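Local coordinates for protein phenol hydroxylase component phO (Pseudomonas stutzeri, PDB 3U52) that serves as the phO component of phenol hydroxylase, probably a small subunit of a multicomponent monooxygenase that hydroxylates phenol, at residues F20-V28 against P39-G47; K70-N81 against S102-L111. All coordinates share one frame; numbering follows the deposited sequence.

Overall arrangement
Both contacts lie in one mixed sheet with the strand order of a ubiquitin-like beta-grasp fold. Interaction 1 is the hairpin of strands 24-29 and 40-44, with 40-44 outermost within this chain. Interaction 2 pairs strands 77-80 and 102-107. The two meet where strands 24-29 and 102-107 run parallel: Tyr27 O lies 3.0 Å from Leu104 N, probably hydrogen-bonded. Interaction 1 is mostly buried, because helix 50-62 covers one face and another protein chain reaches the other. Interaction 2 is only partly buried. Its tryptophan face packs on helix 50-62, while the opposite face carries Glu77 and two threonines. Interaction 1 is mainly aliphatic; interaction 2 adds a CH-pi contact over an indole and Asn81 side-chain hydrogen bonds.

Interaction 1. Residues F20-V28 against P39-G47; sequences FHGMQLLYV and PFALLVQPG
Phe20 CD1 approaches Leu43 CD1 at 3.8 Å, at the start of a type I' turn that runs to Met23. Within the turn, the His21 ring meets the other methyl of Leu43, and His21 NE2 hydrogen-bonds to the backbone of another protein's chain. The Met23 side chain lies across Leu43, with CB 3.6 Å from Leu43 CG. Its chain bends at chi2 (-105°), and the sulfur lies beside the Gln45 amide. At Gln24 the antiparallel hairpin pairing begins: Gln24 N donates to Val44 O at 3.0 Å. The extended Gln24 side chain runs alongside Pro46 in the reverse sense, while NE2 hydrogen-bonds to Ile98 O. Leu25 turns to the face of Leu43, where their methyls meet. Leu26 exchanges two short hydrogen bonds with Leu42, one of them from Leu42 N to Leu26 O at 2.7 Å. Tyr27 sets its ring edge against Ala41, with CE1 3.7 Å from Ala41 CB. Val28, last of the segment, pairs with Phe40; Val28 CG2 touches Leu42 CD1 at 3.5 Å. Six backbone hydrogen bonds thus satisfy the facing amides. Leu26, Val28 and Val44 can then pack toward helix 50-62 while Leu25 and Tyr27 face a chain of another protein.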
# COMPACT_ATOMS: atom_id res chain seq x y z
N PHE E 20 28.65 5.15 48.22
CA PHE E 20 29.74 4.46 47.53
C PHE E 20 30.49 3.35 48.32
O PHE E 20 31.58 2.91 47.93
CB PHE E 20 30.67 5.50 46.84
CG PHE E 20 29.99 6.23 45.69
CD1 PHE E 20 30.05 5.72 44.40
CD2 PHE E 20 29.24 7.40 45.91
CE1 PHE E 20 29.45 6.40 43.34
CE2 PHE E 20 28.62 8.09 44.83
CZ PHE E 20 28.71 7.55 43.56
N HIS E 21 29.82 2.83 49.36
CA HIS E 21 30.27 1.64 50.11
C HIS E 21 31.73 1.73 50.66
O HIS E 21 32.51 0.77 50.62
CB HIS E 21 29.94 0.29 49.38
CG HIS E 21 30.21 0.29 47.90
ND1 HIS E 21 31.35 -0.27 47.34
CD2 HIS E 21 29.48 0.77 46.85
CE1 HIS E 21 31.31 -0.13 46.03
NE2 HIS E 21 30.19 0.51 45.70
N GLY E 22 32.07 2.93 51.14
CA GLY E 22 33.38 3.19 51.73
C GLY E 22 34.35 3.85 50.77
O GLY E 22 35.36 4.43 51.21
N MET E 23 34.06 3.76 49.47
CA MET E 23 34.94 4.32 48.45
C MET E 23 34.58 5.76 48.11
O MET E 23 33.66 6.34 48.69
CB MET E 23 34.89 3.46 47.20
CG MET E 23 34.81 2.01 47.50
SD MET E 23 36.41 1.29 47.18
CE MET E 23 35.87 -0.12 46.21
N GLN E 24 35.30 6.33 47.16
CA GLN E 24 34.96 7.64 46.69
C GLN E 24 35.24 7.68 45.18
O GLN E 24 36.10 6.94 44.68
CB GLN E 24 35.75 8.74 47.46
CG GLN E 24 37.24 8.83 47.09
CD GLN E 24 38.01 9.69 48.09
OE1 GLN E 24 37.54 9.94 49.20
NE2 GLN E 24 39.19 10.14 47.71
N LEU E 25 34.51 8.53 44.47
CA LEU E 25 34.78 8.82 43.03
C LEU E 25 35.97 9.76 42.89
O LEU E 25 36.11 10.74 43.64
CB LEU E 25 33.55 9.49 42.37
CG LEU E 25 32.36 8.55 42.11
CD1 LEU E 25 31.14 9.36 41.73
CD2 LEU E 25 32.70 7.44 41.09
N LEU E 26 36.81 9.47 41.91
CA LEU E 26 37.91 10.34 41.55
C LEU E 26 37.99 10.40 40.02
O LEU E 26 37.91 9.36 39.33
CB LEU E 26 39.23 9.78 42.11
CG LEU E 26 40.53 10.47 41.69
CD1 LEU E 26 40.61 11.91 42.14
CD2 LEU E 26 41.74 9.68 42.25
N TYR E 27 38.21 11.59 39.49
CA TYR E 27 38.35 11.75 38.05
C TYR E 27 39.74 12.14 37.73
O TYR E 27 40.30 12.97 38.43
CB TYR E 27 37.41 12.87 37.54
CG TYR E 27 35.95 12.67 37.85
CD1 TYR E 27 35.21 11.65 37.24
CD2 TYR E 27 35.31 13.48 38.77
CE1 TYR E 27 33.85 11.46 37.54
CE2 TYR E 27 33.96 13.29 39.10
CZ TYR E 27 33.25 12.28 38.48
OH TYR E 27 31.89 12.14 38.80
N VAL E 28 40.31 11.61 36.66
CA VAL E 28 41.64 12.01 36.29
C VAL E 28 41.69 12.45 34.83
O VAL E 28 41.29 11.69 33.93
CB VAL E 28 42.68 10.88 36.53
CG1 VAL E 28 44.13 11.37 36.11
CG2 VAL E 28 42.64 10.35 38.04
N PRO E 39 37.94 12.35 30.61
CA PRO E 39 38.57 12.02 31.86
C PRO E 39 38.07 10.70 32.40
O PRO E 39 36.89 10.37 32.23
CB PRO E 39 38.13 13.18 32.78
CG PRO E 39 37.93 14.34 31.86
CD PRO E 39 37.31 13.68 30.65
N PHE E 40 38.96 9.95 33.02
CA PHE E 40 38.60 8.68 33.66
C PHE E 40 37.78 8.93 34.88
O PHE E 40 38.06 9.86 35.63
CB PHE E 40 39.85 7.94 34.07
CG PHE E 40 40.76 7.59 32.93
CD1 PHE E 40 40.31 6.85 31.84
CD2 PHE E 40 42.10 7.94 32.99
CE1 PHE E 40 41.17 6.48 30.81
CE2 PHE E 40 42.99 7.58 31.95
CZ PHE E 40 42.51 6.86 30.87
N ALA E 41 36.78 8.10 35.11
CA ALA E 41 36.01 8.10 36.36
C ALA E 41 36.41 6.86 37.11
O ALA E 41 36.20 5.73 36.64
CB ALA E 41 34.52 8.10 36.11
N LEU E 42 37.04 7.06 38.26
CA LEU E 42 37.55 5.94 39.05
C LEU E 42 36.84 5.82 40.43
O LEU E 42 36.35 6.82 40.98
CB LEU E 42 39.06 6.13 39.24
CG LEU E 42 39.84 6.52 37.98
CD1 LEU E 42 41.17 7.16 38.41
CD2 LEU E 42 40.10 5.31 37.11
N LEU E 43 36.76 4.58 40.94
CA LEU E 43 36.28 4.29 42.29
C LEU E 43 37.49 3.74 43.02
O LEU E 43 38.10 2.73 42.63
CB LEU E 43 35.18 3.23 42.28
CG LEU E 43 34.42 3.18 43.63
CD1 LEU E 43 33.53 4.40 43.79
CD2 LEU E 43 33.62 1.92 43.81
N VAL E 44 37.78 4.40 44.14
CA VAL E 44 39.09 4.40 44.77
C VAL E 44 38.89 4.35 46.31
O VAL E 44 37.88 4.86 46.83
CB VAL E 44 39.76 5.71 44.26
CG1 VAL E 44 39.91 6.81 45.28
CG2 VAL E 44 40.87 5.49 43.32
N GLN E 45 39.84 3.72 47.01
CA GLN E 45 39.78 3.67 48.49
C GLN E 45 40.45 4.94 49.01
O GLN E 45 41.62 5.16 48.74
CB GLN E 45 40.49 2.41 49.06
CG GLN E 45 40.60 1.14 48.11
CD GLN E 45 39.46 0.10 48.25
OE1 GLN E 45 38.67 0.13 49.22
NE2 GLN E 45 39.37 -0.84 47.27
N PRO E 46 39.72 5.78 49.77
CA PRO E 46 40.29 7.03 50.31
C PRO E 46 41.59 6.80 51.14
O PRO E 46 42.41 7.71 51.30
CB PRO E 46 39.16 7.59 51.17
CG PRO E 46 38.14 6.49 51.31
CD PRO E 46 38.32 5.57 50.19
N GLY E 47 41.79 5.57 51.60
CA GLY E 47 43.01 5.23 52.32
C GLY E 47 44.22 4.85 51.48
O GLY E 47 45.34 4.80 52.01

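Interaction 2. Residues K70-N81 against S102-L111; sequences KADFLNAEWLLN and SMLTVTTPGL
Trp78 and Val106 face each other as a non-hydrogen-bonded pair in the antiparallel strands 77-80 and 102-107 of a ubiquitin-like beta-grasp sheet. Glu77 with Thr107 and Leu79 with Thr105 each exchange two backbone hydrogen bonds. The Trp78 and Val106 side chains run alongside each other from neighbouring strands. Val106 CB sits over the six-membered ring of Trp78, 3.7 Å from its centroid and 10° off the normal, a CH-pi contact. The indole edge takes Leu104, with CZ3 3.8 Å from Leu104 CB. This is the tight side. Val106 CG2, anti to the backbone N, reaches past the ring to Ala76 CB at 3.6 Å and to the edge of the Phe73 ring. Thr108 CG2 fills in beside Phe73 and Ala76. Phe50 and Leu58 of helix 50-62 meet Trp78 from outside the pair.

The other face is looser. Glu77, Leu79, Thr105 and Thr107 line it, and Glu77 OE1 lies near Pro109 CG. Leu79 CB rests 3.9 Å from Thr105 CB. Beyond the strands, Leu111 closes the type II turn that starts at Thr108 and lays CD1 against Ala71, while the Lys70 amine extends off the contact.

The far end is polar. Asn81 N donates to Met103 O, and Asn81 OD1 accepts from Met103 N at 3.0 Å, in place of a backbone carbonyl. OD1 also hydrogen-bonds to a polar side chain of another protein's chain. Ser102 OG hydrogen-bonds to Asp99 OD1, and Asn81 ND2 donates to Ser102 OG at 2.9 Å, nearly straight at 170° and in the amide plane.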
# COMPACT_ATOMS: atom_id res chain seq x y z
N LYS E 70 56.49 5.87 28.86
CA LYS E 70 57.51 6.91 29.08
C LYS E 70 57.19 7.89 30.23
O LYS E 70 58.04 8.69 30.61
CB LYS E 70 57.76 7.70 27.78
CG LYS E 70 57.78 6.84 26.49
CD LYS E 70 58.00 7.69 25.25
CE LYS E 70 57.89 6.85 23.97
NZ LYS E 70 57.96 7.70 22.74
N ALA E 71 55.97 7.83 30.76
CA ALA E 71 55.45 8.87 31.69
C ALA E 71 55.82 8.57 33.13
O ALA E 71 55.62 7.43 33.59
CB ALA E 71 53.93 8.93 31.57
N ASP E 72 56.34 9.57 33.85
CA ASP E 72 56.47 9.48 35.31
C ASP E 72 55.37 10.34 35.92
O ASP E 72 55.61 11.53 36.21
CB ASP E 72 57.85 10.00 35.79
CG ASP E 72 58.20 9.61 37.27
OD1 ASP E 72 57.33 9.16 38.09
OD2 ASP E 72 59.39 9.77 37.62
N PHE E 73 54.15 9.79 36.05
CA PHE E 73 53.02 10.54 36.60
C PHE E 73 53.42 10.78 38.06
O PHE E 73 54.03 9.92 38.63
CB PHE E 73 51.73 9.70 36.56
CG PHE E 73 51.26 9.34 35.16
CD1 PHE E 73 50.78 10.30 34.29
CD2 PHE E 73 51.29 8.01 34.72
CE1 PHE E 73 50.33 9.94 32.98
CE2 PHE E 73 50.85 7.66 33.42
CZ PHE E 73 50.37 8.64 32.55
N LEU E 74 53.14 11.88 38.72
CA LEU E 74 53.72 11.89 40.13
C LEU E 74 54.79 12.93 40.21
O LEU E 74 54.65 13.92 40.93
CB LEU E 74 54.33 10.52 40.54
CG LEU E 74 54.52 9.86 41.95
CD1 LEU E 74 55.92 9.93 42.47
CD2 LEU E 74 53.56 10.30 43.05
N ASN E 75 55.84 12.74 39.41
CA ASN E 75 56.80 13.82 39.21
C ASN E 75 56.39 14.71 38.06
O ASN E 75 57.08 15.68 37.77
CB ASN E 75 58.22 13.29 39.03
CG ASN E 75 58.69 12.41 40.22
OD1 ASN E 75 58.59 12.80 41.39
ND2 ASN E 75 59.15 11.21 39.90
N ALA E 76 55.24 14.41 37.43
CA ALA E 76 54.61 15.29 36.44
C ALA E 76 53.99 16.52 37.11
O ALA E 76 54.10 16.68 38.33
CB ALA E 76 53.54 14.50 35.62
N GLU E 77 53.31 17.37 36.36
CA GLU E 77 52.66 18.53 36.96
C GLU E 77 51.18 18.29 37.28
O GLU E 77 50.45 17.81 36.41
CB GLU E 77 52.76 19.68 36.01
CG GLU E 77 54.18 20.03 35.72
CD GLU E 77 54.31 21.39 35.11
OE1 GLU E 77 55.39 21.66 34.53
OE2 GLU E 77 53.32 22.18 35.22
N TRP E 78 50.72 18.65 38.48
CA TRP E 78 49.40 18.20 38.94
C TRP E 78 48.54 19.35 39.30
O TRP E 78 49.02 20.34 39.86
CB TRP E 78 49.48 17.24 40.16
CG TRP E 78 49.99 15.88 39.88
CD1 TRP E 78 51.32 15.47 39.93
CD2 TRP E 78 49.22 14.72 39.55
NE1 TRP E 78 51.40 14.14 39.59
CE2 TRP E 78 50.13 13.65 39.35
CE3 TRP E 78 47.85 14.48 39.36
CZ2 TRP E 78 49.71 12.35 39.01
CZ3 TRP E 78 47.43 13.21 39.01
CH2 TRP E 78 48.35 12.16 38.82
N LEU E 79 47.26 19.23 38.97
CA LEU E 79 46.27 20.17 39.51
C LEU E 79 45.28 19.31 40.25
O LEU E 79 45.05 18.17 39.88
CB LEU E 79 45.52 20.90 38.40
CG LEU E 79 46.06 22.12 37.61
CD1 LEU E 79 47.43 21.90 37.10
CD2 LEU E 79 45.11 22.44 36.46
N LEU E 80 44.67 19.88 41.28
CA LEU E 80 43.61 19.23 42.03
C LEU E 80 42.51 20.23 42.11
O LEU E 80 42.68 21.28 42.70
CB LEU E 80 44.04 18.82 43.44
CG LEU E 80 42.93 18.43 44.42
CD1 LEU E 80 42.25 17.12 43.94
CD2 LEU E 80 43.50 18.26 45.83
N ASN E 81 41.37 19.91 41.48
CA ASN E 81 40.24 20.83 41.42
C ASN E 81 40.63 22.21 40.85
O ASN E 81 40.13 23.25 41.29
CB ASN E 81 39.50 20.90 42.78
CG ASN E 81 39.02 19.52 43.21
OD1 ASN E 81 38.54 18.78 42.36
ND2 ASN E 81 39.21 19.14 44.50
N SER E 102 36.56 14.85 43.39
CA SER E 102 37.70 15.67 42.94
C SER E 102 38.14 15.26 41.54
O SER E 102 38.00 14.08 41.12
CB SER E 102 38.89 15.54 43.92
OG SER E 102 38.61 16.34 45.06
N MET E 103 38.72 16.21 40.83
CA MET E 103 39.41 15.88 39.58
C MET E 103 40.85 16.28 39.72
O MET E 103 41.13 17.43 40.00
CB MET E 103 38.81 16.61 38.38
CG MET E 103 39.42 16.10 37.04
SD MET E 103 38.61 16.66 35.61
CE MET E 103 37.69 15.23 35.21
N LEU E 104 41.74 15.31 39.54
CA LEU E 104 43.13 15.56 39.27
C LEU E 104 43.43 15.78 37.76
O LEU E 104 42.93 15.02 36.89
CB LEU E 104 43.92 14.35 39.74
CG LEU E 104 43.91 14.08 41.26
CD1 LEU E 104 44.39 12.67 41.51
CD2 LEU E 104 44.78 15.11 42.02
N THR E 105 44.26 16.78 37.44
CA THR E 105 44.74 17.00 36.07
C THR E 105 46.20 16.71 36.10
O THR E 105 46.88 17.22 36.97
CB THR E 105 44.49 18.46 35.59
OG1 THR E 105 43.09 18.73 35.61
CG2 THR E 105 45.00 18.72 34.16
N VAL E 106 46.72 15.89 35.20
CA VAL E 106 48.15 15.59 35.21
C VAL E 106 48.74 15.92 33.87
O VAL E 106 48.31 15.37 32.87
CB VAL E 106 48.49 14.13 35.60
CG1 VAL E 106 47.69 13.07 34.81
CG2 VAL E 106 50.03 13.87 35.46
N THR E 107 49.71 16.83 33.85
CA THR E 107 50.39 17.25 32.63
C THR E 107 51.81 16.70 32.66
O THR E 107 52.52 16.89 33.66
CB THR E 107 50.36 18.79 32.50
OG1 THR E 107 49.00 19.22 32.27
CG2 THR E 107 51.23 19.29 31.33
N THR E 108 52.19 16.03 31.59
CA THR E 108 53.48 15.38 31.44
C THR E 108 54.31 16.08 30.35
O THR E 108 54.22 15.75 29.18
CB THR E 108 53.32 13.87 31.05
OG1 THR E 108 52.47 13.77 29.88
CG2 THR E 108 52.69 13.04 32.22
N PRO E 109 55.12 17.08 30.74
CA PRO E 109 56.01 17.79 29.78
C PRO E 109 56.74 16.85 28.85
O PRO E 109 57.29 15.84 29.27
CB PRO E 109 57.02 18.48 30.70
CG PRO E 109 56.15 18.79 31.95
CD PRO E 109 55.24 17.61 32.11
N GLY E 110 56.72 17.14 27.57
CA GLY E 110 57.47 16.30 26.64
C GLY E 110 56.66 15.15 26.07
O GLY E 110 57.07 14.51 25.08
N LEU E 111 55.51 14.88 26.68
CA LEU E 111 54.63 13.84 26.16
C LEU E 111 53.32 14.53 25.85
O LEU E 111 52.50 14.75 26.75
CB LEU E 111 54.48 12.69 27.15
CG LEU E 111 55.78 12.00 27.60
CD1 LEU E 111 55.49 11.00 28.63
CD2 LEU E 111 56.55 11.38 26.43